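PDB 6JYZ: putative secreted endoglycosylceramidase from Rhodococcus hoagii, which probably cleaves the glycosidic bond that joins the sugar to the ceramide of galactosylceramides, as an endo-acting hydrolase of glycosyl hydrolase family 5. Local coordinates for residues W88-F98 / H196-E207; H125-T135 / G148-T159. All blocks are in the same frame, centred on the assembly; numbering follows the deposited sequence.

Both contacts belong to the family 5 glycoside hydrolase domain, a (beta/alpha)8 barrel, and their centres lie about 16 Å apart. The chain runs 88-98, 125-135, 148-159, 196-207, so both segments of contact 2 fall between the two of contact 1. Segment 88-98 follows strand 81-86, contact 2 folds the long loop after the neighbouring parallel strand 119-124 against itself, and helix 193-206 comes just before strand 214-218, the next strand of the barrel. The contacts also touch directly: probable hydrogen bonds join S89 N to G153 O and E92 O to W157 NE1, both at 2.9 Å. Loops after consecutive barrel strands are thereby packed together beside helix 193-206.

Contact 1 (W88-F98 / H196-E207); sequences WSALEPTPGAF and HLVQTWARLAAE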
loop_
_atom_site.group_PDB
_atom_site.type_symbol
_atom_site.label_atom_id
_atom_site.label_comp_id
_atom_site.label_asym_id
_atom_site.label_seq_id
_atom_site.Cartn_x
_atom_site.Cartn_y
_atom_site.Cartn_z
ATOM N N TRP A 88 8.801 -11.723 0.426
ATOM C CA TRP A 88 9.975 -12.344 -0.171
ATOM C C TRP A 88 10.233 -13.710 0.468
ATOM O O TRP A 88 10.579 -14.684 -0.263
ATOM C CB TRP A 88 11.172 -11.392 0.059
ATOM C CG TRP A 88 12.498 -11.876 -0.480
ATOM C CD1 TRP A 88 12.764 -12.893 -1.388
ATOM C CD2 TRP A 88 13.763 -11.295 -0.129
ATOM N NE1 TRP A 88 14.114 -12.956 -1.606
ATOM C CE2 TRP A 88 14.743 -12.009 -0.854
ATOM C CE3 TRP A 88 14.137 -10.235 0.744
ATOM C CZ2 TRP A 88 16.103 -11.689 -0.738
ATOM C CZ3 TRP A 88 15.494 -9.924 0.833
ATOM C CH2 TRP A 88 16.459 -10.637 0.110
ATOM N N SER A 89 10.035 -13.864 1.766
ATOM C CA SER A 89 10.309 -15.127 2.422
ATOM C C SER A 89 9.445 -16.241 1.864
ATOM O O SER A 89 9.893 -17.397 1.927
ATOM C CB SER A 89 10.141 -15.020 3.922
ATOM O OG SER A 89 8.778 -14.703 4.202
ATOM N N ALA A 90 8.253 -15.958 1.395
ATOM C CA ALA A 90 7.378 -17.023 0.832
ATOM C C ALA A 90 7.700 -17.207 -0.630
ATOM O O ALA A 90 7.600 -18.336 -1.130
ATOM C CB ALA A 90 5.940 -16.600 1.036
ATOM N N LEU A 91 8.147 -16.213 -1.371
ATOM C CA LEU A 91 8.491 -16.393 -2.759
ATOM C C LEU A 91 9.783 -17.191 -2.861
ATOM O O LEU A 91 9.953 -18.014 -3.806
ATOM C CB LEU A 91 8.718 -15.054 -3.454
ATOM C CG LEU A 91 7.423 -14.269 -3.680
ATOM C CD1 LEU A 91 7.712 -12.759 -3.879
ATOM C CD2 LEU A 91 6.650 -14.831 -4.893
ATOM N N GLU A 92 10.780 -16.937 -2.018
ATOM C CA GLU A 92 12.137 -17.481 -2.143
ATOM C C GLU A 92 12.516 -18.101 -0.830
ATOM O O GLU A 92 13.334 -17.569 -0.034
ATOM C CB GLU A 92 13.111 -16.385 -2.549
ATOM C CG GLU A 92 14.455 -17.003 -2.979
ATOM C CD GLU A 92 15.469 -16.025 -3.498
ATOM O OE1 GLU A 92 15.325 -14.771 -3.392
ATOM O OE2 GLU A 92 16.493 -16.516 -4.082
ATOM N N PRO A 93 11.942 -19.275 -0.447
ATOM C CA PRO A 93 12.112 -19.799 0.911
ATOM C C PRO A 93 13.474 -20.406 1.154
ATOM O O PRO A 93 13.883 -20.517 2.289
ATOM C CB PRO A 93 11.004 -20.880 1.019
ATOM C CG PRO A 93 10.741 -21.250 -0.452
ATOM C CD PRO A 93 10.845 -19.917 -1.188
ATOM N N THR A 94 14.153 -20.780 0.095
ATOM C CA THR A 94 15.520 -21.218 0.178
ATOM C C THR A 94 16.248 -20.467 -0.925
ATOM O O THR A 94 15.643 -19.960 -1.904
ATOM C CB THR A 94 15.694 -22.762 -0.014
ATOM O OG1 THR A 94 15.249 -23.125 -1.335
ATOM C CG2 THR A 94 14.908 -23.538 1.036
ATOM N N PRO A 95 17.569 -20.275 -0.867
ATOM C CA PRO A 95 18.246 -19.412 -1.825
ATOM C C PRO A 95 18.070 -19.879 -3.269
ATOM O O PRO A 95 18.370 -21.039 -3.592
ATOM C CB PRO A 95 19.765 -19.488 -1.446
ATOM C CG PRO A 95 19.705 -19.957 -0.024
ATOM C CD PRO A 95 18.473 -20.810 0.182
ATOM N N GLY A 96 17.555 -19.051 -4.148
ATOM C CA GLY A 96 17.350 -19.370 -5.551
ATOM C C GLY A 96 15.991 -19.989 -5.831
ATOM O O GLY A 96 15.673 -20.126 -7.010
ATOM N N ALA A 97 15.207 -20.372 -4.826
ATOM C CA ALA A 97 13.886 -20.981 -5.084
ATOM C C ALA A 97 12.882 -19.953 -5.582
ATOM O O ALA A 97 13.063 -18.732 -5.331
ATOM C CB ALA A 97 13.341 -21.616 -3.839
ATOM N N PHE A 98 11.842 -20.396 -6.240
ATOM C CA PHE A 98 10.746 -19.511 -6.602
ATOM C C PHE A 98 9.487 -20.336 -6.439
ATOM O O PHE A 98 9.230 -21.262 -7.221
ATOM C CB PHE A 98 10.908 -18.987 -8.016
ATOM C CG PHE A 98 9.879 -17.910 -8.357
ATOM C CD1 PHE A 98 9.905 -16.670 -7.723
ATOM C CD2 PHE A 98 8.865 -18.180 -9.267
ATOM C CE1 PHE A 98 8.954 -15.693 -8.079
ATOM C CE2 PHE A 98 7.895 -17.204 -9.610
ATOM C CZ PHE A 98 7.965 -15.974 -8.978
ATOM N N HIS A 196 19.455 -11.583 -5.167
ATOM C CA HIS A 196 18.354 -12.537 -5.017
ATOM C C HIS A 196 16.983 -11.874 -5.042
ATOM O O HIS A 196 16.071 -12.367 -5.681
ATOM C CB HIS A 196 18.495 -13.340 -3.731
ATOM C CG HIS A 196 19.447 -14.471 -3.855
ATOM N ND1 HIS A 196 20.774 -14.531 -3.552
ATOM C CD2 HIS A 196 19.075 -15.714 -4.150
ATOM C CE1 HIS A 196 21.225 -15.794 -3.773
ATOM N NE2 HIS A 196 20.185 -16.515 -4.116
ATOM N N LEU A 197 16.805 -10.773 -4.301
ATOM C CA LEU A 197 15.511 -10.099 -4.354
ATOM C C LEU A 197 15.236 -9.534 -5.747
ATOM O O LEU A 197 14.092 -9.590 -6.239
ATOM C CB LEU A 197 15.396 -9.002 -3.269
ATOM C CG LEU A 197 14.037 -8.303 -3.267
ATOM C CD1 LEU A 197 12.885 -9.317 -3.139
ATOM C CD2 LEU A 197 13.969 -7.253 -2.152
ATOM N N VAL A 198 16.251 -8.964 -6.404
ATOM C CA VAL A 198 16.052 -8.459 -7.750
ATOM C C VAL A 198 15.577 -9.577 -8.686
ATOM O O VAL A 198 14.613 -9.375 -9.451
ATOM C CB VAL A 198 17.367 -7.803 -8.241
ATOM C CG1 VAL A 198 17.322 -7.503 -9.720
ATOM C CG2 VAL A 198 17.650 -6.506 -7.470
ATOM N N GLN A 199 16.220 -10.749 -8.629
ATOM C CA GLN A 199 15.800 -11.863 -9.468
ATOM C C GLN A 199 14.416 -12.329 -9.079
ATOM O O GLN A 199 13.609 -12.647 -9.972
ATOM C CB GLN A 199 16.839 -12.966 -9.343
ATOM C CG GLN A 199 16.366 -14.255 -10.063
ATOM C CD GLN A 199 17.424 -15.328 -10.063
ATOM O OE1 GLN A 199 17.712 -15.960 -9.061
ATOM N NE2 GLN A 199 18.042 -15.450 -11.189
ATOM N N THR A 200 14.081 -12.389 -7.799
ATOM C CA THR A 200 12.744 -12.778 -7.367
ATOM C C THR A 200 11.685 -11.798 -7.935
ATOM O O THR A 200 10.631 -12.230 -8.427
ATOM C CB THR A 200 12.688 -12.881 -5.831
ATOM O OG1 THR A 200 13.539 -13.960 -5.452
ATOM C CG2 THR A 200 11.270 -13.059 -5.317
ATOM N N TRP A 201 11.970 -10.496 -7.899
ATOM C CA TRP A 201 11.044 -9.533 -8.487
ATOM C C TRP A 201 10.875 -9.778 -9.973
ATOM O O TRP A 201 9.770 -9.718 -10.492
ATOM C CB TRP A 201 11.534 -8.080 -8.289
ATOM C CG TRP A 201 10.722 -7.324 -7.280
ATOM C CD1 TRP A 201 11.178 -6.618 -6.199
ATOM C CD2 TRP A 201 9.282 -7.158 -7.288
ATOM N NE1 TRP A 201 10.133 -6.012 -5.539
ATOM C CE2 TRP A 201 8.934 -6.346 -6.190
ATOM C CE3 TRP A 201 8.248 -7.656 -8.120
ATOM C CZ2 TRP A 201 7.601 -6.003 -5.896
ATOM C CZ3 TRP A 201 6.942 -7.322 -7.799
ATOM C CH2 TRP A 201 6.611 -6.529 -6.681
ATOM N N ALA A 202 11.960 -10.037 -10.697
ATOM C CA ALA A 202 11.865 -10.299 -12.148
ATOM C C ALA A 202 10.990 -11.527 -12.398
ATOM O O ALA A 202 10.096 -11.492 -13.276
ATOM C CB ALA A 202 13.254 -10.472 -12.712
ATOM N N ARG A 203 11.203 -12.574 -11.604
ATOM C CA ARG A 203 10.424 -13.815 -11.781
ATOM C C ARG A 203 8.958 -13.521 -11.512
ATOM O O ARG A 203 8.071 -14.028 -12.214
ATOM C CB ARG A 203 10.959 -14.887 -10.833
ATOM C CG ARG A 203 12.313 -15.407 -11.314
ATOM C CD ARG A 203 12.912 -16.266 -10.215
ATOM N NE ARG A 203 14.104 -16.943 -10.747
ATOM C CZ ARG A 203 14.796 -17.789 -10.030
ATOM N NH1 ARG A 203 14.635 -17.938 -8.740
ATOM N NH2 ARG A 203 15.730 -18.516 -10.671
ATOM N N LEU A 204 8.633 -12.717 -10.487
ATOM C CA LEU A 204 7.232 -12.414 -10.197
ATOM C C LEU A 204 6.628 -11.530 -11.259
ATOM O O LEU A 204 5.457 -11.770 -11.644
ATOM C CB LEU A 204 7.161 -11.768 -8.800
ATOM C CG LEU A 204 5.735 -11.467 -8.330
ATOM C CD1 LEU A 204 4.889 -12.747 -8.273
ATOM C CD2 LEU A 204 5.747 -10.782 -6.985
ATOM N N ALA A 205 7.366 -10.538 -11.767
ATOM C CA ALA A 205 6.778 -9.710 -12.811
ATOM C C ALA A 205 6.463 -10.560 -14.026
ATOM O O ALA A 205 5.472 -10.290 -14.730
ATOM C CB ALA A 205 7.747 -8.586 -13.182
ATOM N N ALA A 206 7.319 -11.495 -14.370
ATOM C CA ALA A 206 7.043 -12.366 -15.514
ATOM C C ALA A 206 5.692 -13.079 -15.341
ATOM O O ALA A 206 5.007 -13.288 -16.372
ATOM C CB ALA A 206 8.183 -13.374 -15.742
ATOM N N GLU A 207 5.296 -13.430 -14.144
ATOM C CA GLU A 207 4.047 -14.137 -13.882
ATOM C C GLU A 207 2.831 -13.297 -14.116
ATOM O O GLU A 207 1.710 -13.863 -14.162
ATOM C CB GLU A 207 4.081 -14.626 -12.431
ATOM C CG GLU A 207 5.135 -15.643 -12.106
ATOM C CD GLU A 207 4.932 -16.976 -12.741
ATOM O OE1 GLU A 207 3.809 -17.422 -12.955
ATOM O OE2 GLU A 207 5.952 -17.613 -13.030
HETATM O O HOH W 1 16.490 -15.147 -6.551
HETATM O O HOH W 2 17.560 -20.127 -9.061
HETATM O O HOH W 3 13.209 -16.419 -6.773
#
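With CG anti to the backbone N (chi1 179°), W88 carries its indole over L197, whose CD1 sits 3.7 Å from the centroid of the five-membered ring in a CH-pi contact. E92 has the same first torsion (chi1 -168°) and an extended chain, which takes its carboxylate between the indole edge and T200. OE1 of E92 accepts from W88 NE1 at 2.8 Å; the bond is nearly straight (177°), lies in the ring plane and meets the anti side of the carboxylate. T200 OG1 is also 2.8 Å from E92 OE1, while its methyl CG2 turns to L91 CB at 3.7 Å. Helix 88-91 and the loop after it, which follow strand 81-86 of the (beta/alpha)8 barrel, pack here on helix 193-206; W88, L91 and L197 all touch M124 of strand 119-124. Farther along, the chain reverses in a type II turn from T94 to A97, and R203 NH1 binds the carbonyl O of G96 at 3.0 Å, from above the carbonyl plane. Water 2 bridges G96 O and R203 NH2; water 3 donates to A97 O and T200 OG1 and accepts from R203 NH1. The aliphatic part of R203 covers F98, with CB 3.6 Å from the ring centroid. E207 OE2 lies at the edge of that phenyl ring, while OE1 makes a salt bridge with R107.

Contact 2 (H125-T135 / G148-T159); sequences HQDAWGPYVGT and GIGWDGAPEWAT
Backbone hydrogen bonds tie W129 to A154 (A154 N to W129 O), G130 to W151 (W151 N to G130 O), D127 to D152 (D127 N to D152 O) and T135 to G148 (T135 N to G148 O). The D127-D152 pairing is a single antiparallel bridge of the hydrogen-bonded kind. G153 passes so close to Q126 and W129 that a CB would clash with both, and its backbone angles also call for glycine.

Among the aromatic contacts, A154 CB packs against the W129 indole, 3.3 Å from CE2, while NE1 of W129 donates in the ring plane to T159 OG1 at 2.9 Å. That hydroxyl in turn donates to P155 O. Replacing W129 by alanine is likely to leave T159 OG1 without its indole donor and to open a gap beside the A154 methyl. The Y132 ring is sandwiched between P131 CB and E156 CB, the latter 3.6 Å from the ring centroid, and the E156 carboxylate stacks nearly parallel to it.

A further set of polar side-chain contacts centres on D152, whose CG is wedged between backbone N and carbonyl carbon (chi1 60°). This turns OD2 to H125 ND1, a 3.2 Å bond, nearly straight (169°) and in the imidazole plane; OD2 also takes a hydrogen bond from N51 ND2, its strongest polar partner. D152 OD1 lies 2.5 Å from D127 OD2 of the other carboxylate. H125 also bonds weakly to E329, and its ring meets that of W360, nearly parallel, at the C-terminal end of the barrel strands, where family 5 glycoside hydrolases have their active site.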
loop_
_atom_site.group_PDB
_atom_site.type_symbol
_atom_site.label_atom_id
_atom_site.label_comp_id
_atom_site.label_asym_id
_atom_site.label_seq_id
_atom_site.Cartn_x
_atom_site.Cartn_y
_atom_site.Cartn_z
ATOM N N HIS A 125 6.419 -6.640 0.819
ATOM C CA HIS A 125 6.225 -6.013 2.113
ATOM C C HIS A 125 7.252 -6.508 3.099
ATOM O O HIS A 125 7.711 -7.652 3.091
ATOM C CB HIS A 125 4.819 -6.322 2.641
ATOM C CG HIS A 125 4.312 -5.274 3.606
ATOM N ND1 HIS A 125 4.335 -5.294 4.989
ATOM C CD2 HIS A 125 3.795 -4.085 3.202
ATOM C CE1 HIS A 125 3.793 -4.078 5.365
ATOM N NE2 HIS A 125 3.481 -3.381 4.314
ATOM N N GLN A 126 7.581 -5.679 4.077
ATOM C CA GLN A 126 8.446 -6.062 5.209
ATOM C C GLN A 126 8.160 -5.066 6.320
ATOM O O GLN A 126 7.783 -3.916 6.053
ATOM C CB GLN A 126 9.935 -6.036 4.819
ATOM C CG GLN A 126 10.490 -4.652 4.449
ATOM C CD GLN A 126 10.813 -3.745 5.610
ATOM O OE1 GLN A 126 10.745 -2.460 5.481
ATOM N NE2 GLN A 126 11.182 -4.275 6.701
ATOM N N ASP A 127 8.365 -5.505 7.545
ATOM C CA ASP A 127 8.530 -4.564 8.658
ATOM C C ASP A 127 9.747 -5.033 9.422
ATOM O O ASP A 127 9.890 -6.233 9.668
ATOM C CB ASP A 127 7.347 -4.598 9.651
ATOM C CG ASP A 127 6.023 -4.328 8.985
ATOM O OD1 ASP A 127 5.723 -3.140 8.732
ATOM O OD2 ASP A 127 5.273 -5.293 8.717
ATOM N N ALA A 128 10.633 -4.105 9.809
ATOM C CA ALA A 128 11.785 -4.498 10.614
ATOM C C ALA A 128 12.520 -5.681 9.988
ATOM O O ALA A 128 12.939 -6.611 10.674
ATOM C CB ALA A 128 11.418 -4.776 12.073
ATOM N N TRP A 129 12.668 -5.588 8.647
ATOM C CA TRP A 129 13.443 -6.565 7.851
ATOM C C TRP A 129 12.745 -7.919 7.636
ATOM O O TRP A 129 12.650 -8.323 6.460
ATOM C CB TRP A 129 14.885 -6.766 8.384
ATOM C CG TRP A 129 15.635 -7.757 7.523
ATOM C CD1 TRP A 129 15.870 -9.066 7.869
ATOM C CD2 TRP A 129 16.131 -7.554 6.193
ATOM N NE1 TRP A 129 16.548 -9.654 6.816
ATOM C CE2 TRP A 129 16.688 -8.784 5.761
ATOM C CE3 TRP A 129 16.148 -6.462 5.311
ATOM C CZ2 TRP A 129 17.216 -8.936 4.478
ATOM C CZ3 TRP A 129 16.665 -6.638 4.040
ATOM C CH2 TRP A 129 17.171 -7.883 3.637
ATOM N N GLY A 130 12.364 -8.640 8.678
ATOM C CA GLY A 130 11.755 -9.939 8.421
ATOM C C GLY A 130 11.315 -10.655 9.658
ATOM O O GLY A 130 11.367 -10.137 10.774
ATOM N N PRO A 131 10.832 -11.912 9.479
ATOM C CA PRO A 131 10.391 -12.695 10.636
ATOM C C PRO A 131 11.485 -13.135 11.591
ATOM O O PRO A 131 11.117 -13.565 12.682
ATOM C CB PRO A 131 9.786 -14.001 10.009
ATOM C CG PRO A 131 9.480 -13.602 8.553
ATOM C CD PRO A 131 10.585 -12.595 8.185
ATOM N N TYR A 132 12.751 -13.036 11.189
ATOM C CA TYR A 132 13.800 -13.728 11.942
ATOM C C TYR A 132 14.652 -12.745 12.715
ATOM O O TYR A 132 15.750 -13.159 13.154
ATOM C CB TYR A 132 14.625 -14.614 10.970
ATOM C CG TYR A 132 13.745 -15.643 10.310
ATOM C CD1 TYR A 132 13.377 -16.788 11.011
ATOM C CD2 TYR A 132 13.186 -15.436 9.076
ATOM C CE1 TYR A 132 12.471 -17.710 10.463
ATOM C CE2 TYR A 132 12.275 -16.325 8.497
ATOM C CZ TYR A 132 11.922 -17.435 9.215
ATOM O OH TYR A 132 11.014 -18.346 8.678
ATOM N N VAL A 133 14.124 -11.596 13.078
ATOM C CA VAL A 133 14.854 -10.580 13.824
ATOM C C VAL A 133 14.427 -10.477 15.269
ATOM O O VAL A 133 14.885 -9.538 15.938
ATOM C CB VAL A 133 14.652 -9.200 13.143
ATOM C CG1 VAL A 133 15.169 -9.262 11.712
ATOM C CG2 VAL A 133 13.240 -8.691 13.178
ATOM N N GLY A 134 13.589 -11.359 15.786
ATOM C CA GLY A 134 13.156 -11.226 17.166
ATOM C C GLY A 134 14.192 -11.733 18.178
ATOM O O GLY A 134 15.082 -12.509 17.867
ATOM N N THR A 135 14.030 -11.261 19.414
ATOM C CA THR A 135 14.931 -11.708 20.485
ATOM C C THR A 135 14.530 -13.114 20.925
ATOM O O THR A 135 13.397 -13.311 21.318
ATOM C CB THR A 135 14.848 -10.749 21.664
ATOM O OG1 THR A 135 15.031 -9.391 21.218
ATOM C CG2 THR A 135 15.935 -11.039 22.699
ATOM N N GLY A 148 13.006 -7.288 21.120
ATOM C CA GLY A 148 12.450 -7.283 19.765
ATOM C C GLY A 148 11.611 -8.536 19.530
ATOM O O GLY A 148 11.821 -9.591 20.129
ATOM N N ILE A 149 10.703 -8.432 18.537
ATOM C CA ILE A 149 9.961 -9.615 18.099
ATOM C C ILE A 149 10.176 -9.734 16.593
ATOM O O ILE A 149 10.771 -8.862 15.953
ATOM C CB ILE A 149 8.459 -9.525 18.420
ATOM C CG1 ILE A 149 7.754 -8.365 17.703
ATOM C CG2 ILE A 149 8.272 -9.430 19.947
ATOM C CD1 ILE A 149 6.221 -8.329 17.952
ATOM N N GLY A 150 9.778 -10.872 16.033
ATOM C CA GLY A 150 9.851 -11.080 14.599
ATOM C C GLY A 150 8.668 -10.443 13.860
ATOM O O GLY A 150 7.563 -10.347 14.411
ATOM N N TRP A 151 8.932 -10.082 12.588
ATOM C CA TRP A 151 7.921 -9.392 11.793
ATOM C C TRP A 151 7.698 -10.134 10.480
ATOM O O TRP A 151 7.166 -11.252 10.520
ATOM C CB TRP A 151 8.312 -7.908 11.631
ATOM C CG TRP A 151 8.283 -7.185 12.948
ATOM C CD1 TRP A 151 9.292 -7.130 13.869
ATOM C CD2 TRP A 151 7.169 -6.477 13.484
ATOM N NE1 TRP A 151 8.862 -6.430 14.959
ATOM C CE2 TRP A 151 7.567 -6.020 14.766
ATOM C CE3 TRP A 151 5.902 -6.104 12.992
ATOM C CZ2 TRP A 151 6.716 -5.277 15.594
ATOM C CZ3 TRP A 151 5.064 -5.382 13.828
ATOM C CH2 TRP A 151 5.478 -4.971 15.095
ATOM N N ASP A 152 8.083 -9.565 9.360
ATOM C CA ASP A 152 7.731 -10.093 8.029
ATOM C C ASP A 152 8.658 -9.461 7.038
ATOM O O ASP A 152 9.099 -8.314 7.253
ATOM C CB ASP A 152 6.265 -9.799 7.667
ATOM C CG ASP A 152 5.964 -8.308 7.647
ATOM O OD1 ASP A 152 6.042 -7.686 8.780
ATOM O OD2 ASP A 152 5.661 -7.758 6.600
ATOM N N GLY A 153 8.953 -10.178 5.934
ATOM C CA GLY A 153 9.814 -9.648 4.893
ATOM C C GLY A 153 10.751 -10.723 4.403
ATOM O O GLY A 153 10.330 -11.663 3.691
ATOM N N ALA A 154 12.013 -10.587 4.736
ATOM C CA ALA A 154 13.042 -11.432 4.161
ATOM C C ALA A 154 13.134 -12.797 4.827
ATOM O O ALA A 154 12.919 -12.953 6.011
ATOM C CB ALA A 154 14.365 -10.695 4.332
ATOM N N PRO A 155 13.525 -13.822 4.036
ATOM C CA PRO A 155 13.727 -15.159 4.622
ATOM C C PRO A 155 14.960 -15.212 5.511
ATOM O O PRO A 155 15.848 -14.343 5.482
ATOM C CB PRO A 155 13.936 -16.035 3.373
ATOM C CG PRO A 155 14.475 -15.107 2.301
ATOM C CD PRO A 155 13.798 -13.742 2.583
ATOM N N GLU A 156 15.014 -16.288 6.316
ATOM C CA GLU A 156 16.090 -16.416 7.279
ATOM C C GLU A 156 17.454 -16.446 6.599
ATOM O O GLU A 156 18.405 -15.839 7.089
ATOM C CB GLU A 156 15.834 -17.641 8.132
ATOM C CG GLU A 156 16.760 -17.747 9.357
ATOM C CD GLU A 156 16.439 -18.920 10.263
ATOM O OE1 GLU A 156 15.797 -19.882 9.802
ATOM O OE2 GLU A 156 16.757 -18.809 11.432
ATOM N N TRP A 157 17.552 -17.180 5.485
ATOM C CA TRP A 157 18.837 -17.336 4.822
ATOM C C TRP A 157 19.395 -16.007 4.335
ATOM O O TRP A 157 20.601 -15.870 4.092
ATOM C CB TRP A 157 18.737 -18.372 3.659
ATOM C CG TRP A 157 17.789 -17.947 2.548
ATOM C CD1 TRP A 157 16.482 -18.363 2.401
ATOM C CD2 TRP A 157 18.077 -17.035 1.467
ATOM N NE1 TRP A 157 15.947 -17.799 1.272
ATOM C CE2 TRP A 157 16.876 -16.926 0.715
ATOM C CE3 TRP A 157 19.196 -16.295 1.042
ATOM C CZ2 TRP A 157 16.770 -16.066 -0.389
ATOM C CZ3 TRP A 157 19.123 -15.497 -0.095
ATOM C CH2 TRP A 157 17.889 -15.378 -0.765
ATOM N N ALA A 158 18.523 -14.995 4.116
ATOM C CA ALA A 158 18.923 -13.680 3.620
ATOM C C ALA A 158 19.181 -12.702 4.762
ATOM O O ALA A 158 19.419 -11.511 4.440
ATOM C CB ALA A 158 17.889 -13.120 2.671
ATOM N N THR A 159 19.088 -13.109 6.012
ATOM C CA THR A 159 19.109 -12.223 7.171
ATOM C C THR A 159 20.496 -12.296 7.834
ATOM O O THR A 159 20.867 -13.335 8.395
ATOM C CB THR A 159 18.050 -12.662 8.154
ATOM O OG1 THR A 159 16.763 -12.504 7.508
ATOM C CG2 THR A 159 18.030 -11.765 9.390
HETATM O O HOH W 4 14.078 -12.197 8.509
#